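Local structure of Sn-glycerol-3-phosphate ABC transporter substrate-binding protein UspB (4MFI) at residues Asp40-His45 / Ala82-Ala87. The protein probably captures glycerophosphocholine for an ATP-binding cassette importer of Mycobacterium tuberculosis, as its substrate-binding subunit. Numbering follows the deposited sequence.
Sequences DFWSSH and AQKFNA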
ATOM      1  N   ASP A  40     -19.884  13.823  -8.022  1.00 11.81           N
ATOM      2  CA  ASP A  40     -19.093  14.345  -6.909  1.00 11.82           C
ATOM      3  C   ASP A  40     -17.976  13.365  -6.563  1.00  9.90           C
ATOM      4  O   ASP A  40     -18.236  12.239  -6.130  1.00 10.67           O
ATOM      5  CB  ASP A  40     -19.986  14.617  -5.688  1.00 13.05           C
ATOM      6  CG  ASP A  40     -20.930  15.801  -5.896  1.00 16.50           C
ATOM      7  OD1 ASP A  40     -20.483  16.841  -6.430  1.00 18.73           O
ATOM      8  OD2 ASP A  40     -22.128  15.695  -5.538  1.00 19.61           O
ATOM      9  N   PHE A  41     -16.736  13.792  -6.791  1.00 10.19           N
ATOM     10  CA  PHE A  41     -15.551  12.966  -6.573  1.00  9.20           C
ATOM     11  C   PHE A  41     -14.831  13.476  -5.328  1.00 10.45           C
ATOM     12  O   PHE A  41     -14.252  14.566  -5.334  1.00 11.51           O
ATOM     13  CB  PHE A  41     -14.646  13.028  -7.812  1.00 11.03           C
ATOM     14  CG  PHE A  41     -13.318  12.334  -7.654  1.00 10.75           C
ATOM     15  CD1 PHE A  41     -13.150  11.290  -6.747  1.00 11.23           C
ATOM     16  CD2 PHE A  41     -12.230  12.736  -8.416  1.00 11.21           C
ATOM     17  CE1 PHE A  41     -11.918  10.666  -6.602  1.00 12.68           C
ATOM     18  CE2 PHE A  41     -10.995  12.111  -8.283  1.00 11.61           C
ATOM     19  CZ  PHE A  41     -10.840  11.073  -7.376  1.00 12.97           C
ATOM     20  N   TRP A  42     -14.893  12.686  -4.259  1.00 10.54           N
ATOM     21  CA  TRP A  42     -14.254  13.036  -2.994  1.00 10.03           C
ATOM     22  C   TRP A  42     -12.858  12.445  -2.908  1.00  9.79           C
ATOM     23  O   TRP A  42     -12.688  11.223  -2.843  1.00 10.19           O
ATOM     24  CB  TRP A  42     -15.081  12.526  -1.815  1.00 10.41           C
ATOM     25  CG  TRP A  42     -16.347  13.288  -1.569  1.00  9.90           C
ATOM     26  CD1 TRP A  42     -16.978  14.149  -2.425  1.00 12.04           C
ATOM     27  CD2 TRP A  42     -17.137  13.260  -0.376  1.00 11.75           C
ATOM     28  NE1 TRP A  42     -18.113  14.654  -1.835  1.00 13.26           N
ATOM     29  CE2 TRP A  42     -18.233  14.122  -0.576  1.00 13.22           C
ATOM     30  CE3 TRP A  42     -17.023  12.585   0.844  1.00 13.46           C
ATOM     31  CZ2 TRP A  42     -19.214  14.323   0.397  1.00 15.47           C
ATOM     32  CZ3 TRP A  42     -17.996  12.788   1.809  1.00 14.89           C
ATOM     33  CH2 TRP A  42     -19.074  13.650   1.581  1.00 15.44           C
ATOM     34  N   SER A  43     -11.859  13.320  -2.906  1.00  9.23           N
ATOM     35  CA  SER A  43     -10.464  12.902  -2.866  1.00  9.70           C
ATOM     36  C   SER A  43      -9.678  13.687  -1.818  1.00 11.44           C
ATOM     37  O   SER A  43     -10.033  14.818  -1.475  1.00 13.76           O
ATOM     38  CB  SER A  43      -9.825  13.109  -4.242  1.00 10.83           C
ATOM     39  OG  SER A  43      -8.455  12.752  -4.228  1.00 12.08           O
ATOM     40  N   SER A  44      -8.613  13.076  -1.310  1.00 10.88           N
ATOM     41  CA  SER A  44      -7.666  13.773  -0.449  1.00 12.17           C
ATOM     42  C   SER A  44      -6.481  14.285  -1.265  1.00 11.17           C
ATOM     43  O   SER A  44      -5.537  14.850  -0.713  1.00 12.59           O
ATOM     44  CB  SER A  44      -7.168  12.842   0.653  1.00 14.42           C
ATOM     45  OG  SER A  44      -6.658  11.646   0.091  1.00 16.00           O
ATOM     46  N   HIS A  45      -6.544  14.090  -2.579  1.00 11.98           N
ATOM     47  CA  HIS A  45      -5.467  14.500  -3.479  1.00 12.08           C
ATOM     48  C   HIS A  45      -4.123  13.911  -3.047  1.00 11.82           C
ATOM     49  O   HIS A  45      -3.165  14.655  -2.819  1.00 13.48           O
ATOM     50  CB  HIS A  45      -5.351  16.031  -3.542  1.00 14.15           C
ATOM     51  CG  HIS A  45      -6.667  16.747  -3.605  1.00 14.68           C
ATOM     52  ND1 HIS A  45      -7.623  16.472  -4.559  1.00 17.28           N
ATOM     53  CD2 HIS A  45      -7.178  17.738  -2.837  1.00 16.31           C
ATOM     54  CE1 HIS A  45      -8.670  17.257  -4.370  1.00 17.61           C
ATOM     55  NE2 HIS A  45      -8.424  18.038  -3.334  1.00 19.13           N
ATOM     56  N   ALA A  82     -12.479   9.300   5.072  1.00  9.05           N
ATOM     57  CA  ALA A  82     -13.342   8.278   5.640  1.00  8.95           C
ATOM     58  C   ALA A  82     -14.355   8.871   6.626  1.00  8.97           C
ATOM     59  O   ALA A  82     -15.530   8.491   6.606  1.00  9.52           O
ATOM     60  CB  ALA A  82     -12.516   7.188   6.296  1.00 10.96           C
ATOM     61  N   GLN A  83     -13.915   9.787   7.495  1.00 10.43           N
ATOM     62  CA  GLN A  83     -14.843  10.407   8.444  1.00 10.02           C
ATOM     63  C   GLN A  83     -15.878  11.282   7.745  1.00 10.22           C
ATOM     64  O   GLN A  83     -17.047  11.310   8.138  1.00 12.70           O
ATOM     65  CB  GLN A  83     -14.108  11.207   9.519  1.00 12.16           C
ATOM     66  CG  GLN A  83     -13.183  10.368  10.397  1.00 15.41           C
ATOM     67  CD  GLN A  83     -13.876   9.187  11.069  1.00 19.30           C
ATOM     68  OE1 GLN A  83     -15.095   9.168  11.237  1.00 22.92           O
ATOM     69  NE2 GLN A  83     -13.088   8.199  11.470  1.00 22.01           N
ATOM     70  N   LYS A  84     -15.454  12.000   6.709  1.00 10.35           N
ATOM     71  CA  LYS A  84     -16.390  12.836   5.971  1.00 10.51           C
ATOM     72  C   LYS A  84     -17.446  11.957   5.299  1.00 10.28           C
ATOM     73  O   LYS A  84     -18.642  12.277   5.325  1.00 11.03           O
ATOM     74  CB  LYS A  84     -15.649  13.696   4.946  1.00 11.07           C
ATOM     75  CG  LYS A  84     -16.508  14.775   4.301  1.00 13.30           C
ATOM     76  CD  LYS A  84     -15.734  15.480   3.193  1.00 17.52           C
ATOM     77  CE  LYS A  84     -16.588  16.502   2.457  1.00 21.44           C
ATOM     78  NZ  LYS A  84     -16.987  17.631   3.342  1.00 25.00           N
ATOM     79  N   PHE A  85     -17.005  10.836   4.729  1.00  9.97           N
ATOM     80  CA  PHE A  85     -17.922   9.874   4.126  1.00 10.21           C
ATOM     81  C   PHE A  85     -18.878   9.305   5.175  1.00 10.94           C
ATOM     82  O   PHE A  85     -20.087   9.256   4.958  1.00 10.82           O
ATOM     83  CB  PHE A  85     -17.133   8.754   3.439  1.00  9.42           C
ATOM     84  CG  PHE A  85     -17.992   7.746   2.713  1.00  9.39           C
ATOM     85  CD1 PHE A  85     -19.040   8.151   1.896  1.00 10.71           C
ATOM     86  CD2 PHE A  85     -17.719   6.385   2.821  1.00 10.33           C
ATOM     87  CE1 PHE A  85     -19.813   7.211   1.218  1.00 10.64           C
ATOM     88  CE2 PHE A  85     -18.481   5.449   2.148  1.00 10.30           C
ATOM     89  CZ  PHE A  85     -19.536   5.861   1.346  1.00 10.46           C
ATOM     90  N   ASN A  86     -18.342   8.884   6.317  1.00 10.74           N
ATOM     91  CA  ASN A  86     -19.174   8.348   7.386  1.00 12.17           C
ATOM     92  C   ASN A  86     -20.307   9.306   7.766  1.00 11.61           C
ATOM     93  O   ASN A  86     -21.465   8.898   7.911  1.00 12.95           O
ATOM     94  CB  ASN A  86     -18.320   8.037   8.615  1.00 13.57           C
ATOM     95  CG  ASN A  86     -19.043   7.169   9.606  1.00 16.89           C
ATOM     96  OD1 ASN A  86     -19.596   6.127   9.245  1.00 16.89           O
ATOM     97  ND2 ASN A  86     -19.070   7.598  10.857  1.00 20.75           N
ATOM     98  N   ALA A  87     -19.975  10.583   7.911  1.00 11.76           N
ATOM     99  CA  ALA A  87     -20.973  11.570   8.304  1.00 13.23           C
ATOM    100  C   ALA A  87     -22.023  11.782   7.223  1.00 12.34           C
ATOM    101  O   ALA A  87     -23.195  12.019   7.521  1.00 15.77           O
ATOM    102  CB  ALA A  87     -20.308  12.884   8.664  1.00 13.62           C
TER
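Trp42 reaches from the strand 39-43 to the helix 78-88 and lays one face of the benzene half of its indole against the aliphatic chain of Lys84, a compact example of how a sheet and its covering helix can be joined by one large ring. The lysine chain passes over this face: Lys84 CG lies 3.5 Å from Trp42 CZ3, and CD follows above CE3 and CZ3. Next, Lys84 CE stands 3.9 Å from the centroid of the Trp42 six-membered ring, only 10° off its normal, a CH-pi contact. Lys84 is extended through chi3 and then turns at chi4 (65°). Its NZ consequently stays 5.1 Å from the centroid of the same Trp42 ring, too far for more than a weak cation-pi attraction.

The rim of the same benzene half, at CZ3, meets the helix backbone, so face and edge are used together. Lys84 O and Phe85 N lie at the ring edge, near its plane, with Phe85 N 3.6 Å from Trp42 CZ3. Trp42 CG is anti to the carbonyl carbon (chi1 -73°), which aims the six-membered ring at this turn of the helix. Phe85 CB lies 4.4 Å from Trp42 CZ3, while the Phe85 ring packs edge-to-face with Phe108 of the helix 104-110. Ile72 and Pro95 also touch Trp42, placing the indole in the helix-on-sheet packing of one lobe of the periplasmic-binding-protein fold, where strand 39-43 runs parallel to strands 69-73 and 97-101.

No hydrogen bond crosses between strand and helix. Cohesion therefore rests on dispersion and CH-pi contact, with the lysine methylenes shielding a face of the buried indole while the exposed residue keeps its ammonium beyond close ring contact.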